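AxyAgu115A (Amphibacillus xylanus NBRC 15112, PDB 6NPS) is a family GH115 alpha-glucuronidase that probably cleaves glucuronic acid side groups from xylan-type hemicelluloses such as arabinoglucuronoxylan. Local coordinates at residues A[77-80]-A[84-87]; A[87-92]-A[160-165]; A[511-516]-A[576-581]; A[517-522]-A[823-828]. The protein carries 3 engineered substitutions. All coordinates share one frame; numbering follows the deposited sequence.

Interaction 1. Residues A[77-80]-A[84-87]; sequences DELN and LIDL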
loop_
_atom_site.group_PDB
_atom_site.type_symbol
_atom_site.label_atom_id
_atom_site.label_comp_id
_atom_site.label_asym_id
_atom_site.label_seq_id
_atom_site.Cartn_x
_atom_site.Cartn_y
_atom_site.Cartn_z
ATOM N N ASP A 77 63.401 -18.633 39.000
ATOM C CA ASP A 77 63.833 -18.637 40.389
ATOM C C ASP A 77 65.288 -18.207 40.516
ATOM O O ASP A 77 65.642 -17.475 41.448
ATOM C CB ASP A 77 63.616 -20.019 40.994
ATOM C CG ASP A 77 62.147 -20.302 41.263
ATOM O OD1 ASP A 77 61.466 -19.398 41.800
ATOM O OD2 ASP A 77 61.673 -21.420 40.953
ATOM N N GLU A 78 66.153 -18.661 39.605
ATOM C CA GLU A 78 67.558 -18.246 39.663
ATOM C C GLU A 78 67.692 -16.739 39.482
ATOM O O GLU A 78 68.442 -16.079 40.211
ATOM C CB GLU A 78 68.383 -18.954 38.592
ATOM C CG GLU A 78 68.668 -20.409 38.819
ATOM C CD GLU A 78 69.267 -21.062 37.583
ATOM O OE1 GLU A 78 68.805 -22.165 37.208
ATOM O OE2 GLU A 78 70.182 -20.464 36.978
ATOM N N LEU A 79 67.009 -16.189 38.467
ATOM C CA LEU A 79 67.042 -14.747 38.243
ATOM C C LEU A 79 66.579 -13.992 39.480
ATOM O O LEU A 79 67.223 -13.022 39.902
ATOM C CB LEU A 79 66.184 -14.393 37.038
ATOM C CG LEU A 79 66.615 -14.979 35.686
ATOM C CD1 LEU A 79 65.816 -14.321 34.574
ATOM C CD2 LEU A 79 68.124 -14.839 35.395
ATOM N N ASN A 80 65.479 -14.445 40.084
ATOM C CA ASN A 80 64.974 -13.854 41.312
ATOM C C ASN A 80 66.006 -13.941 42.429
ATOM O O ASN A 80 66.262 -12.955 43.126
ATOM C CB ASN A 80 63.685 -14.570 41.719
ATOM C CG ASN A 80 62.965 -13.869 42.830
ATOM O OD1 ASN A 80 62.547 -12.713 42.675
ATOM N ND2 ASN A 80 62.803 -14.554 43.962
ATOM N N LEU A 84 67.966 -10.102 39.835
ATOM C CA LEU A 84 67.823 -9.416 38.556
ATOM C C LEU A 84 66.371 -9.112 38.230
ATOM O O LEU A 84 66.095 -8.158 37.499
ATOM C CB LEU A 84 68.467 -10.223 37.426
ATOM C CG LEU A 84 69.842 -10.828 37.724
ATOM C CD1 LEU A 84 70.484 -11.212 36.416
ATOM C CD2 LEU A 84 70.757 -9.856 38.478
ATOM N N ILE A 85 65.443 -9.901 38.769
ATOM C CA ILE A 85 64.013 -9.641 38.725
ATOM C C ILE A 85 63.496 -9.748 40.159
ATOM O O ILE A 85 64.174 -10.259 41.057
ATOM C CB ILE A 85 63.255 -10.617 37.803
ATOM C CG1 ILE A 85 63.468 -12.068 38.258
ATOM C CG2 ILE A 85 63.677 -10.440 36.320
ATOM C CD1 ILE A 85 62.663 -13.101 37.426
ATOM N N ASP A 86 62.281 -9.245 40.371
ATOM C CA ASP A 86 61.644 -9.232 41.691
ATOM C C ASP A 86 60.276 -9.900 41.545
ATOM O O ASP A 86 59.263 -9.247 41.300
ATOM C CB ASP A 86 61.540 -7.809 42.241
ATOM C CG ASP A 86 60.835 -7.751 43.584
ATOM O OD1 ASP A 86 60.516 -8.824 44.140
ATOM O OD2 ASP A 86 60.601 -6.635 44.092
ATOM N N LEU A 87 60.253 -11.216 41.724
ATOM C CA LEU A 87 59.024 -11.975 41.537
ATOM C C LEU A 87 57.971 -11.682 42.599
ATOM O O LEU A 87 56.806 -12.048 42.396
ATOM C CB LEU A 87 59.340 -13.470 41.524
ATOM C CG LEU A 87 60.069 -13.978 40.282
ATOM C CD1 LEU A 87 60.242 -15.521 40.349
ATOM C CD2 LEU A 87 59.358 -13.514 38.988
HETATM O O HOH W 1 64.656 -10.301 43.701
#
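Asn80 OD1 takes the backbone N-H of Leu87 in a short, nearly straight bond, 2.9 Å from OD1 to N with 172° at the hydrogen. The donor stands above the carbonyl plane of the amide, off the lone-pair directions, and the bond ties the loop backbone to the helix. With CG anti to the backbone N (chi1 -170°), the amide swings towards the loop, and asparagine suits the place because its short arm ends in a neutral acceptor. Its methylene is used too: Leu87 lies obliquely across it, with CD1 3.8 Å from Asn80 CB. One residue earlier, the carbonyl O of Leu79 receives the N-H of Leu84 at 3.0 Å, linking the helix end to the chain as it turns away. A water 2.7 Å from Ile85 O also lies beside Asn80 O, between helix and loop. Helix 74-81 packs on the mixed four-stranded sheet of the N-terminal alpha/beta region, and the following loop returns over it. Leu79 touches Pro105 and Val114, Ile85 meets Leu98 and Val102, and Leu87 rests on Ala116; the aliphatic side chains of these three suit burial between helix, loop and strands 97-106 and 109-117. In Ile85, CG1 lies between the backbone N and the carbonyl carbon (chi1 58°), which folds it back to 3.6 Å from Asn80 N, while CD1 lies 3.8 Å from Leu79 CB.

Interaction 2. Residues A[87-92]-A[160-165]; sequences LTEIAG and KYVSKE
Glu89 reaches across to Val162 and Lys160 from a short 3-10 turn. Its CB points at the strand, and the first torsion, -97°, lies away from the usual staggered value; beyond CG the chain runs out extended, so the carboxylate arrives beside the strand. CB and CG serve as the spacer, and CD comes 3.6 Å from Lys160 NZ. OE1 forms the salt bridge, 3.0 Å to Lys160 NZ, and is met on its syn side with the ammonium nitrogen 25° out of the carboxylate plane. OE2 stays 3.5 Å from the same Lys160 NZ and touches Val162 CG2 at 3.3 Å. Lys160 comes from the opposite direction, its extended chain bringing the ammonium to the carboxylate, while its position at the protein surface suits a long charged residue. With Glu89 replaced by an alanine, the Lys160 ammonium would probably lose this counter-charge and the Val162 methyl would be less covered. Deeper in, Ile90 crosses Val162 obliquely, CG2 to CG1 3.8 Å, and its side chain continues onto Leu98 and Ala116 of the neighbouring strands. The turn itself is closed by Leu87 O, which accepts the N-H groups of both Ile90 and Ala91. Strand 160-162 pairs through Tyr161 with Phe99, and the contact is thus that of a connecting turn packed over the outermost strand of a mixed four-stranded sheet, aliphatic inside and ion-paired at the surface.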
loop_
_atom_site.group_PDB
_atom_site.type_symbol
_atom_site.label_atom_id
_atom_site.label_comp_id
_atom_site.label_asym_id
_atom_site.label_seq_id
_atom_site.Cartn_x
_atom_site.Cartn_y
_atom_site.Cartn_z
ATOM N N LEU A 87 60.253 -11.216 41.724
ATOM C CA LEU A 87 59.024 -11.975 41.537
ATOM C C LEU A 87 57.971 -11.682 42.599
ATOM O O LEU A 87 56.806 -12.048 42.396
ATOM C CB LEU A 87 59.340 -13.470 41.524
ATOM C CG LEU A 87 60.069 -13.978 40.282
ATOM C CD1 LEU A 87 60.242 -15.521 40.349
ATOM C CD2 LEU A 87 59.358 -13.514 38.988
ATOM N N THR A 88 58.320 -11.042 43.717
ATOM C CA THR A 88 57.252 -10.695 44.652
ATOM C C THR A 88 56.289 -9.676 44.055
ATOM O O THR A 88 55.170 -9.535 44.550
ATOM C CB THR A 88 57.811 -10.146 45.955
ATOM O OG1 THR A 88 58.404 -8.868 45.697
ATOM C CG2 THR A 88 58.858 -11.108 46.535
ATOM N N GLU A 89 56.682 -8.983 42.992
ATOM C CA GLU A 89 55.769 -8.044 42.353
ATOM C C GLU A 89 54.565 -8.734 41.708
ATOM O O GLU A 89 53.531 -8.092 41.490
ATOM C CB GLU A 89 56.512 -7.242 41.294
ATOM C CG GLU A 89 56.977 -5.899 41.749
ATOM C CD GLU A 89 57.737 -5.177 40.658
ATOM O OE1 GLU A 89 58.888 -5.576 40.372
ATOM O OE2 GLU A 89 57.178 -4.220 40.082
ATOM N N ILE A 90 54.684 -10.002 41.324
ATOM C CA ILE A 90 53.613 -10.670 40.589
ATOM C C ILE A 90 53.130 -11.947 41.254
ATOM O O ILE A 90 52.058 -12.445 40.873
ATOM C CB ILE A 90 54.025 -10.982 39.134
ATOM C CG1 ILE A 90 55.060 -12.119 39.115
ATOM C CG2 ILE A 90 54.515 -9.696 38.391
ATOM C CD1 ILE A 90 55.459 -12.549 37.690
ATOM N N ALA A 91 53.882 -12.497 42.217
ATOM C CA ALA A 91 53.536 -13.775 42.835
ATOM C C ALA A 91 52.147 -13.729 43.458
ATOM O O ALA A 91 51.795 -12.771 44.159
ATOM C CB ALA A 91 54.567 -14.138 43.908
ATOM N N GLY A 92 51.367 -14.782 43.222
ATOM C CA GLY A 92 50.033 -14.873 43.767
ATOM C C GLY A 92 48.953 -14.089 43.036
ATOM O O GLY A 92 47.769 -14.333 43.290
ATOM N N LYS A 160 60.947 -2.153 31.851
ATOM C CA LYS A 160 60.259 -2.954 32.859
ATOM C C LYS A 160 58.788 -2.573 32.866
ATOM O O LYS A 160 58.449 -1.395 32.983
ATOM C CB LYS A 160 60.860 -2.757 34.262
ATOM C CG LYS A 160 60.122 -3.549 35.377
ATOM C CD LYS A 160 60.477 -2.961 36.761
ATOM C CE LYS A 160 60.042 -3.842 37.903
ATOM N NZ LYS A 160 60.425 -3.269 39.239
ATOM N N TYR A 161 57.921 -3.572 32.730
ATOM C CA TYR A 161 56.487 -3.355 32.778
ATOM C C TYR A 161 55.884 -4.514 33.556
ATOM O O TYR A 161 56.263 -5.665 33.313
ATOM C CB TYR A 161 55.891 -3.266 31.357
ATOM C CG TYR A 161 54.384 -3.215 31.356
ATOM C CD1 TYR A 161 53.708 -2.116 31.885
ATOM C CD2 TYR A 161 53.634 -4.284 30.882
ATOM C CE1 TYR A 161 52.325 -2.080 31.921
ATOM C CE2 TYR A 161 52.245 -4.252 30.893
ATOM C CZ TYR A 161 51.596 -3.160 31.420
ATOM O OH TYR A 161 50.216 -3.133 31.427
ATOM N N VAL A 162 54.991 -4.203 34.512
ATOM C CA VAL A 162 54.228 -5.189 35.294
ATOM C C VAL A 162 52.737 -4.944 35.014
ATOM O O VAL A 162 52.213 -3.875 35.358
ATOM C CB VAL A 162 54.523 -5.073 36.801
ATOM C CG1 VAL A 162 53.689 -6.061 37.606
ATOM C CG2 VAL A 162 56.033 -5.237 37.107
ATOM N N SER A 163 52.056 -5.899 34.370
ATOM C CA SER A 163 50.642 -5.702 34.022
ATOM C C SER A 163 49.787 -5.651 35.296
ATOM O O SER A 163 50.258 -5.950 36.400
ATOM C CB SER A 163 50.171 -6.820 33.088
ATOM O OG SER A 163 50.183 -8.085 33.763
ATOM N N LYS A 164 48.500 -5.337 35.158
ATOM C CA LYS A 164 47.601 -5.297 36.318
ATOM C C LYS A 164 46.547 -6.406 36.220
ATOM O O LYS A 164 46.220 -6.838 35.115
ATOM C CB LYS A 164 46.922 -3.931 36.427
ATOM C CG LYS A 164 47.890 -2.766 36.554
ATOM C CD LYS A 164 47.164 -1.433 36.464
ATOM C CE LYS A 164 48.043 -0.292 36.949
ATOM N NZ LYS A 164 47.674 0.147 38.324
ATOM N N GLU A 165 46.012 -6.877 37.350
ATOM C CA GLU A 165 45.011 -7.938 37.264
ATOM C C GLU A 165 43.857 -7.459 36.383
ATOM O O GLU A 165 43.509 -6.269 36.411
ATOM C CB GLU A 165 44.494 -8.319 38.654
ATOM C CG GLU A 165 45.417 -9.271 39.398
ATOM C CD GLU A 165 44.934 -9.639 40.813
ATOM O OE1 GLU A 165 44.330 -8.792 41.504
ATOM O OE2 GLU A 165 45.156 -10.794 41.224
#

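Interaction 3. Residues A[511-516]-A[576-581]; sequences NGYTKI and VGNLNL
The amide of Asn578 and the ring of Tyr513 lie almost parallel, their planes 20° apart, although the two side chains cross obliquely. The amide nitrogen comes in obliquely, ND2 being 3.3 Å from Tyr513 CD1 and 3.4 Å from CE1. Asn578 ND2 also bonds to the carbonyl oxygens of Asn424 and Pro574, while Tyr513 OH meets Asn424 ND2. Tyr513 OH and Asn578 ND2 therefore both have partners, and the two bonds to ND2 hold the amide's orientation. Tyrosine suits the spot because its flat ring packs while its hydroxyl reaches that neighbour; Thr514 CG2 also covers part of a ring face. The contact joins helix 500-519 to helix 564-596, whose short segments cross at 51° with axes 9.5 Å apart, within a group of long helices that also includes 537-558 and 601-629. Leu579 supplies the apolar half of the interface. Its CG, anti to the carbonyl carbon (chi1 -65°), faces the methylene of Tyr513, 4.1 Å from CB, and from there CD2 reaches Ile516, about one turn after Tyr513 on helix 500-519. Leu579 and Ile516 cross at about a right angle, the methyl CD2 of Leu579 sitting 3.9 Å from Ile516 CG2 and 4.0 Å from Ile516 CD1. Behind them helix 537-558 closes the layer, with Leu541 against Ile516 and Leu548 against Leu579.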
loop_
_atom_site.group_PDB
_atom_site.type_symbol
_atom_site.label_atom_id
_atom_site.label_comp_id
_atom_site.label_asym_id
_atom_site.label_seq_id
_atom_site.Cartn_x
_atom_site.Cartn_y
_atom_site.Cartn_z
ATOM N N ASN A 511 33.341 4.064 11.796
ATOM C CA ASN A 511 32.418 4.860 12.589
ATOM C C ASN A 511 31.142 5.127 11.813
ATOM O O ASN A 511 30.037 5.056 12.368
ATOM C CB ASN A 511 33.084 6.171 12.984
ATOM C CG ASN A 511 32.429 6.801 14.179
ATOM O OD1 ASN A 511 32.617 6.347 15.307
ATOM N ND2 ASN A 511 31.638 7.841 13.945
ATOM N N GLY A 512 31.281 5.426 10.521
ATOM C CA GLY A 512 30.176 5.618 9.610
ATOM C C GLY A 512 29.232 4.448 9.464
ATOM O O GLY A 512 28.032 4.599 9.723
ATOM N N TYR A 513 29.718 3.278 9.025
ATOM C CA TYR A 513 28.775 2.194 8.778
ATOM C C TYR A 513 28.136 1.706 10.079
ATOM O O TYR A 513 26.945 1.351 10.094
ATOM C CB TYR A 513 29.451 1.042 7.993
ATOM C CG TYR A 513 30.028 -0.111 8.810
ATOM C CD1 TYR A 513 29.204 -1.100 9.348
ATOM C CD2 TYR A 513 31.418 -0.245 8.980
ATOM C CE1 TYR A 513 29.737 -2.170 10.087
ATOM C CE2 TYR A 513 31.966 -1.334 9.742
ATOM C CZ TYR A 513 31.107 -2.276 10.280
ATOM O OH TYR A 513 31.639 -3.347 11.027
ATOM N N THR A 514 28.881 1.711 11.198
ATOM C CA THR A 514 28.294 1.147 12.414
ATOM C C THR A 514 27.210 2.049 12.992
ATOM O O THR A 514 26.225 1.539 13.557
ATOM C CB THR A 514 29.366 0.832 13.495
ATOM O OG1 THR A 514 30.179 1.994 13.808
ATOM C CG2 THR A 514 30.264 -0.341 13.075
ATOM N N LYS A 515 27.360 3.377 12.864
ATOM C CA LYS A 515 26.284 4.275 13.278
ATOM C C LYS A 515 25.004 4.023 12.479
ATOM O O LYS A 515 23.914 3.896 13.046
ATOM C CB LYS A 515 26.695 5.766 13.140
ATOM C CG LYS A 515 25.646 6.589 13.925
ATOM C CD LYS A 515 25.898 8.032 14.013
ATOM C CE LYS A 515 24.702 8.745 14.686
ATOM N NZ LYS A 515 24.756 8.880 16.153
ATOM N N ILE A 516 25.121 3.942 11.157
ATOM C CA ILE A 516 23.954 3.709 10.300
ATOM C C ILE A 516 23.351 2.308 10.526
ATOM O O ILE A 516 22.132 2.158 10.685
ATOM C CB ILE A 516 24.341 3.954 8.832
ATOM C CG1 ILE A 516 24.661 5.446 8.633
ATOM C CG2 ILE A 516 23.200 3.459 7.893
ATOM C CD1 ILE A 516 25.655 5.644 7.528
ATOM N N VAL A 576 30.559 -1.929 2.915
ATOM C CA VAL A 576 29.805 -1.955 1.677
ATOM C C VAL A 576 28.603 -2.858 1.825
ATOM O O VAL A 576 27.513 -2.543 1.338
ATOM C CB VAL A 576 30.709 -2.396 0.503
ATOM C CG1 VAL A 576 29.875 -2.585 -0.770
ATOM C CG2 VAL A 576 31.853 -1.369 0.274
ATOM N N GLY A 577 28.761 -3.972 2.543
ATOM C CA GLY A 577 27.636 -4.860 2.728
ATOM C C GLY A 577 26.487 -4.168 3.418
ATOM O O GLY A 577 25.349 -4.223 2.957
ATOM N N ASN A 578 26.769 -3.523 4.550
ATOM C CA ASN A 578 25.726 -2.809 5.280
ATOM C C ASN A 578 25.177 -1.638 4.470
ATOM O O ASN A 578 23.962 -1.425 4.388
ATOM C CB ASN A 578 26.306 -2.263 6.586
ATOM C CG ASN A 578 26.062 -3.188 7.771
ATOM O OD1 ASN A 578 24.919 -3.552 8.067
ATOM N ND2 ASN A 578 27.152 -3.577 8.453
ATOM N N LEU A 579 26.067 -0.828 3.919
ATOM C CA LEU A 579 25.590 0.427 3.360
ATOM C C LEU A 579 24.963 0.244 1.984
ATOM O O LEU A 579 24.053 1.002 1.627
ATOM C CB LEU A 579 26.727 1.441 3.291
ATOM C CG LEU A 579 27.227 1.842 4.686
ATOM C CD1 LEU A 579 28.096 3.044 4.531
ATOM C CD2 LEU A 579 26.088 2.167 5.639
ATOM N N ASN A 580 25.443 -0.715 1.188
ATOM C CA ASN A 580 24.738 -1.025 -0.056
ATOM C C ASN A 580 23.308 -1.486 0.229
ATOM O O ASN A 580 22.358 -1.121 -0.487
ATOM C CB ASN A 580 25.500 -2.083 -0.835
ATOM C CG ASN A 580 24.780 -2.492 -2.126
ATOM O OD1 ASN A 580 24.757 -1.731 -3.084
ATOM N ND2 ASN A 580 24.192 -3.671 -2.143
ATOM N N LEU A 581 23.128 -2.266 1.300
ATOM C CA LEU A 581 21.782 -2.729 1.638
ATOM C C LEU A 581 20.889 -1.572 2.089
ATOM O O LEU A 581 19.703 -1.521 1.724
ATOM C CB LEU A 581 21.873 -3.759 2.763
ATOM C CG LEU A 581 20.518 -4.345 3.184
ATOM C CD1 LEU A 581 20.810 -5.766 3.634
ATOM C CD2 LEU A 581 19.929 -3.567 4.366
#

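Interaction 4. Residues A[517-522]-A[823-828]; sequences AHNRRP and YGKTLS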
loop_
_atom_site.group_PDB
_atom_site.type_symbol
_atom_site.label_atom_id
_atom_site.label_comp_id
_atom_site.label_asym_id
_atom_site.label_seq_id
_atom_site.Cartn_x
_atom_site.Cartn_y
_atom_site.Cartn_z
ATOM N N ALA A 517 24.187 1.266 10.587
ATOM C CA ALA A 517 23.659 -0.073 10.830
ATOM C C ALA A 517 22.945 -0.165 12.170
ATOM O O ALA A 517 21.922 -0.862 12.285
ATOM C CB ALA A 517 24.763 -1.142 10.789
ATOM N N HIS A 518 23.450 0.493 13.170
ATOM C CA HIS A 518 22.840 0.433 14.437
ATOM C C HIS A 518 21.528 1.148 14.487
ATOM O O HIS A 518 20.753 0.873 15.289
ATOM C CB HIS A 518 23.829 0.718 15.557
ATOM C CG HIS A 518 23.596 1.988 16.272
ATOM N ND1 HIS A 518 23.665 3.198 15.652
ATOM C CD2 HIS A 518 23.320 2.238 17.567
ATOM C CE1 HIS A 518 23.421 4.142 16.530
ATOM N NE2 HIS A 518 23.209 3.584 17.698
ATOM N N ASN A 519 21.306 2.081 13.610
ATOM C CA ASN A 519 20.033 2.802 13.566
ATOM C C ASN A 519 18.899 1.934 13.008
ATOM O O ASN A 519 17.727 2.152 13.364
ATOM C CB ASN A 519 20.167 4.080 12.725
ATOM C CG ASN A 519 20.808 5.194 13.509
ATOM O OD1 ASN A 519 20.990 5.052 14.721
ATOM N ND2 ASN A 519 21.134 6.328 12.841
ATOM N N ARG A 520 19.211 0.986 12.119
ATOM C CA ARG A 520 18.211 0.002 11.654
ATOM C C ARG A 520 19.007 -1.195 11.172
ATOM O O ARG A 520 19.648 -1.106 10.116
ATOM C CB ARG A 520 17.368 0.573 10.525
ATOM C CG ARG A 520 16.210 -0.324 10.072
ATOM C CD ARG A 520 15.232 -0.418 11.246
ATOM N NE ARG A 520 13.991 -0.986 10.842
ATOM C CZ ARG A 520 12.808 -0.687 11.344
ATOM N NH1 ARG A 520 12.670 0.232 12.292
ATOM N NH2 ARG A 520 11.755 -1.318 10.864
ATOM N N ARG A 521 18.982 -2.309 11.933
ATOM C CA ARG A 521 19.857 -3.421 11.608
ATOM C C ARG A 521 19.449 -4.037 10.257
ATOM O O ARG A 521 18.303 -3.896 9.813
ATOM C CB ARG A 521 19.800 -4.447 12.741
ATOM C CG ARG A 521 20.354 -3.900 14.076
ATOM C CD ARG A 521 20.559 -5.084 15.017
ATOM N NE ARG A 521 20.607 -4.752 16.440
ATOM C CZ ARG A 521 21.732 -4.588 17.136
ATOM N NH1 ARG A 521 22.921 -4.681 16.527
ATOM N NH2 ARG A 521 21.677 -4.335 18.438
ATOM N N PRO A 522 20.393 -4.670 9.559
ATOM C CA PRO A 522 20.178 -5.031 8.138
ATOM C C PRO A 522 18.898 -5.796 7.819
ATOM O O PRO A 522 18.172 -5.404 6.897
ATOM C CB PRO A 522 21.410 -5.900 7.843
ATOM C CG PRO A 522 22.454 -5.374 8.721
ATOM C CD PRO A 522 21.810 -4.817 9.951
ATOM N N TYR A 823 26.423 9.563 20.181
ATOM C CA TYR A 823 25.529 8.538 20.692
ATOM C C TYR A 823 24.167 8.629 20.002
ATOM O O TYR A 823 23.757 9.695 19.529
ATOM C CB TYR A 823 25.400 8.695 22.209
ATOM C CG TYR A 823 24.768 7.528 22.907
ATOM C CD1 TYR A 823 23.398 7.428 22.978
ATOM C CD2 TYR A 823 25.536 6.520 23.505
ATOM C CE1 TYR A 823 22.801 6.391 23.591
ATOM C CE2 TYR A 823 24.919 5.448 24.142
ATOM C CZ TYR A 823 23.551 5.398 24.178
ATOM O OH TYR A 823 22.873 4.366 24.789
ATOM N N GLY A 824 23.498 7.477 19.865
ATOM C CA GLY A 824 22.106 7.487 19.442
ATOM C C GLY A 824 21.887 7.588 17.936
ATOM O O GLY A 824 22.779 7.354 17.111
ATOM N N LYS A 825 20.655 7.973 17.581
ATOM C CA LYS A 825 20.246 7.970 16.184
ATOM C C LYS A 825 20.717 9.209 15.459
ATOM O O LYS A 825 20.947 9.159 14.240
ATOM C CB LYS A 825 18.728 7.846 16.069
ATOM C CG LYS A 825 18.241 6.458 16.518
ATOM C CD LYS A 825 16.733 6.322 16.367
ATOM C CE LYS A 825 16.293 6.025 14.932
ATOM N NZ LYS A 825 14.788 5.728 14.889
ATOM N N THR A 826 20.866 10.319 16.179
ATOM C CA THR A 826 21.234 11.576 15.532
ATOM C C THR A 826 22.498 12.154 16.183
ATOM O O THR A 826 23.515 11.453 16.277
ATOM C CB THR A 826 20.027 12.547 15.521
ATOM O OG1 THR A 826 19.583 12.843 16.854
ATOM C CG2 THR A 826 18.820 11.921 14.734
ATOM N N LEU A 827 22.469 13.400 16.650
ATOM C CA LEU A 827 23.721 14.073 17.002
ATOM C C LEU A 827 24.407 13.390 18.186
ATOM O O LEU A 827 25.565 12.984 18.104
ATOM C CB LEU A 827 23.447 15.555 17.286
ATOM C CG LEU A 827 24.660 16.451 17.589
ATOM C CD1 LEU A 827 25.712 16.430 16.446
ATOM C CD2 LEU A 827 24.194 17.871 17.913
ATOM N N SER A 828 23.706 13.232 19.285
ATOM C CA SER A 828 24.356 12.769 20.513
ATOM C C SER A 828 23.263 12.582 21.549
ATOM O O SER A 828 22.067 12.645 21.235
ATOM C CB SER A 828 25.439 13.751 20.994
ATOM O OG SER A 828 24.851 14.978 21.415
HETATM O O HOH W 2 24.160 4.728 20.493
#
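Asn519 ND2 donates to the carbonyl oxygen of Lys825, 3.2 Å away, with an angle of 140° at the hydrogen. The nitrogen lies in the carbonyl plane on a lone pair, though that oxygen is tilted from the amide plane of Asn519. CG of Asn519 stands anti to the carbonyl carbon (chi1 -80°), directing the amide to Lys825, where OD1 lies 3.3 Å from CA and 3.6 Å from CG. Alongside, the ring edge of His518 faces Gly824: CE1 is 3.3 Å from Gly824 O, close to the ring plane. A water joins the same residues, accepting from Gly824 N at 2.9 Å and bonding His518 NE2 at 3.2 Å, and it sits over the centre of the Tyr823 ring. Here the last turn of helix 500-519, part of the glycosyl hydrolase family 115 region, meets the connection between strands 814-821 and 828-833 in the C-terminal domain. Replacing Asn519 by a leucine would probably leave Lys825 O without this donor and set an apolar group beside a polar backbone atom. Outside this shell, His518 ND1 bonds to Lys515 O, which would help hold the imidazole in this orientation, and Gly824 O also accepts from Lys515 NZ. Lys825 is held at both ends, its N by Glu942 and its NZ by Asn912 O. Gly824 suits its place because its backbone takes a positive phi (83°).

Overall arrangement
The four contacts form two pairs. Interactions 1 and 2 follow one another along the chain, sharing Leu87, with centres about 12 Å apart in the N-terminal alpha/beta region. Interactions 3 and 4 both use helix 500-519; their centres are about 11 Å apart near the centre of the chain. They also touch directly: Lys515 NZ lies 2.7 Å from Gly824 O and 2.9 Å from Thr826 O, probable hydrogen bonds, and Pro522 packs against Asn578. Helix 500-519 thus meets helix 564-596 in interaction 3 and, at its end, the C-terminal domain in interaction 4. Between the pairs, centres are 42 to 53 Å apart, and nothing touches.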